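Local atomic coordinates of glutathione S-transferase omega-like 2 (PDB entry 5LKB), a protein that acts as a glutathione-dependent thiol transferase, dehydroascorbate reductase and dimethylarsinic acid reductase, and also reacts with glutathionyl-(hydro)quinones. Residues A[233-236]-A[237-241]. Numbering follows the deposited sequence.
Sequences EVYE and SEVNN
S237 joins the preceding turn through its backbone, its N bonding to E233 O at 3.1 Å. One residue on, E238 N donates to V234 O at 2.9 Å, and the side chain of E238 lies alongside that of V234 on the same flank of the helix, with CG of E238 4.2 Å from CG1 of V234. At V239 the i to i+4 bond to Y235 O comes with real side-chain packing. CG1 of V239 takes the position between its own backbone N and carbonyl carbon (chi1 76°), which sets this methyl over one face of the Y235 ring, a CH-pi contact 4.2 Å from CG1 to the ring centroid and displaced toward the rim at CZ. At the end of the ring the Y235 hydroxyl is hydrogen-bonded to K306 O and to L361 N of the second subunit; a leucine at Y235 would probably leave both without this partner and strip V239 of the flat surface it packs on. N240 then grips E236 O twice: its backbone N at 3.1 Å and its amide ND2 at 2.9 Å arrive from opposite faces of the carbonyl plane, the ND2 bond being the more bent, with an N-H...O angle of 142°. The side chain of E236, extended beyond CG, reaches the second subunit, where its carboxylate is bonded to S115 OG and F116 N. The whole is the regular i to i+4 bonding of an alpha-helix, early in helix 232-264 of the all-helical GST C-terminal domain, where Y235 and E236 tie this stretch into the homodimer interface.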
ATOM      1  N   GLU A 233      -1.194  -6.733 -17.395  1.00 17.70           N
ATOM      2  CA  GLU A 233      -1.227  -5.758 -18.473  1.00 19.17           C
ATOM      3  C   GLU A 233      -2.392  -4.760 -18.306  1.00 16.92           C
ATOM      4  O   GLU A 233      -2.229  -3.576 -18.568  1.00 18.56           O
ATOM      5  CB  GLU A 233      -1.400  -6.487 -19.838  1.00 23.38           C
ATOM      6  CG  GLU A 233      -0.212  -7.321 -20.324  1.00 38.16           C
ATOM      7  CD  GLU A 233      -0.123  -8.748 -19.753  1.00 37.02           C
ATOM      8  OE1 GLU A 233       0.719  -9.497 -20.328  1.00 41.98           O
ATOM      9  OE2 GLU A 233      -0.839  -9.160 -18.782  1.00 26.74           O
ATOM     10  N   VAL A 234      -3.539  -5.232 -17.864  1.00 18.44           N
ATOM     11  CA  VAL A 234      -4.704  -4.377 -17.638  1.00 17.92           C
ATOM     12  C   VAL A 234      -4.494  -3.516 -16.392  1.00 17.42           C
ATOM     13  O   VAL A 234      -4.725  -2.299 -16.412  1.00 17.17           O
ATOM     14  CB  VAL A 234      -5.960  -5.236 -17.491  1.00 18.64           C
ATOM     15  CG1 VAL A 234      -7.161  -4.376 -17.160  1.00 18.52           C
ATOM     16  CG2 VAL A 234      -6.233  -6.017 -18.795  1.00 20.84           C
ATOM     17  N   TYR A 235      -4.007  -4.144 -15.307  1.00 16.52           N
ATOM     18  CA  TYR A 235      -3.653  -3.379 -14.124  1.00 14.63           C
ATOM     19  C   TYR A 235      -2.759  -2.197 -14.486  1.00 15.43           C
ATOM     20  O   TYR A 235      -2.988  -1.073 -14.042  1.00 15.20           O
ATOM     21  CB  TYR A 235      -2.975  -4.284 -13.058  1.00 16.36           C
ATOM     22  CG  TYR A 235      -2.189  -3.453 -12.042  1.00 14.28           C
ATOM     23  CD1 TYR A 235      -2.853  -2.639 -11.141  1.00 15.27           C
ATOM     24  CD2 TYR A 235      -0.812  -3.438 -12.042  1.00 16.43           C
ATOM     25  CE1 TYR A 235      -2.165  -1.845 -10.273  1.00 14.70           C
ATOM     26  CE2 TYR A 235      -0.103  -2.647 -11.182  1.00 14.69           C
ATOM     27  CZ  TYR A 235      -0.784  -1.832 -10.298  1.00 14.17           C
ATOM     28  OH  TYR A 235      -0.075  -1.011  -9.456  1.00 14.50           O
ATOM     29  N   GLU A 236      -1.681  -2.434 -15.241  1.00 16.36           N
ATOM     30  CA  GLU A 236      -0.713  -1.384 -15.499  1.00 18.64           C
ATOM     31  C   GLU A 236      -1.329  -0.277 -16.360  1.00 15.72           C
ATOM     32  O   GLU A 236      -1.131   0.904 -16.095  1.00 18.88           O
ATOM     33  CB  GLU A 236       0.542  -1.991 -16.144  1.00 19.94           C
ATOM     34  CG  GLU A 236       1.321  -2.888 -15.167  1.00 17.45           C
ATOM     35  CD  GLU A 236       2.644  -3.370 -15.724  1.00 20.55           C
ATOM     36  OE1 GLU A 236       2.948  -2.959 -16.874  1.00 22.25           O
ATOM     37  OE2 GLU A 236       3.325  -4.069 -14.980  1.00 18.82           O
ATOM     38  N   SER A 237      -2.081  -0.654 -17.406  1.00 17.86           N
ATOM     39  CA  SER A 237      -2.741   0.351 -18.229  1.00 19.47           C
ATOM     40  C   SER A 237      -3.658   1.225 -17.376  1.00 18.50           C
ATOM     41  O   SER A 237      -3.644   2.453 -17.482  1.00 19.15           O
ATOM     42  CB  SER A 237      -3.506  -0.343 -19.361  1.00 21.67           C
ATOM     43  OG  SER A 237      -4.264   0.610 -20.076  1.00 28.97           O
ATOM     44  N   GLU A 238      -4.470   0.590 -16.543  1.00 17.36           N
ATOM     45  CA  GLU A 238      -5.454   1.356 -15.775  1.00 16.70           C
ATOM     46  C   GLU A 238      -4.820   2.197 -14.677  1.00 16.46           C
ATOM     47  O   GLU A 238      -5.254   3.321 -14.443  1.00 17.88           O
ATOM     48  CB  GLU A 238      -6.544   0.439 -15.245  1.00 15.68           C
ATOM     49  CG  GLU A 238      -7.316  -0.284 -16.326  1.00 15.81           C
ATOM     50  CD  GLU A 238      -8.221   0.599 -17.189  1.00 18.52           C
ATOM     51  OE1 GLU A 238      -8.390   1.793 -16.859  1.00 18.97           O
ATOM     52  OE2 GLU A 238      -8.801   0.035 -18.161  1.00 21.72           O
ATOM     53  N   VAL A 239      -3.791   1.673 -13.977  1.00 14.10           N
ATOM     54  CA  VAL A 239      -3.171   2.480 -12.932  1.00 16.26           C
ATOM     55  C   VAL A 239      -2.459   3.681 -13.509  1.00 15.06           C
ATOM     56  O   VAL A 239      -2.466   4.765 -12.917  1.00 15.59           O
ATOM     57  CB  VAL A 239      -2.255   1.659 -11.995  1.00 13.61           C
ATOM     58  CG1 VAL A 239      -0.891   1.296 -12.627  1.00 14.66           C
ATOM     59  CG2 VAL A 239      -2.048   2.395 -10.685  1.00 14.00           C
ATOM     60  N   ASN A 240      -1.802   3.527 -14.664  1.00 17.15           N
ATOM     61  CA  ASN A 240      -1.165   4.694 -15.259  1.00 16.24           C
ATOM     62  C   ASN A 240      -2.222   5.732 -15.615  1.00 17.05           C
ATOM     63  O   ASN A 240      -1.992   6.929 -15.466  1.00 18.91           O
ATOM     64  CB  ASN A 240      -0.393   4.302 -16.520  1.00 20.46           C
ATOM     65  CG  ASN A 240       1.028   3.807 -16.214  1.00 24.68           C
ATOM     66  OD1 ASN A 240       1.887   4.572 -15.820  1.00 27.64           O
ATOM     67  ND2 ASN A 240       1.241   2.572 -16.416  1.00 28.42           N
ATOM     68  N   ASN A 241      -3.369   5.257 -16.082  1.00 17.33           N
ATOM     69  CA  ASN A 241      -4.479   6.147 -16.459  1.00 19.51           C
ATOM     70  C   ASN A 241      -5.028   6.888 -15.249  1.00 18.57           C
ATOM     71  O   ASN A 241      -5.319   8.087 -15.346  1.00 19.96           O
ATOM     72  CB  ASN A 241      -5.531   5.347 -17.209  1.00 17.20           C
ATOM     73  CG  ASN A 241      -6.603   6.248 -17.798  1.00 22.56           C
ATOM     74  OD1 ASN A 241      -6.301   7.128 -18.639  1.00 23.53           O
ATOM     75  ND2 ASN A 241      -7.785   6.116 -17.298  1.00 23.30           N
TER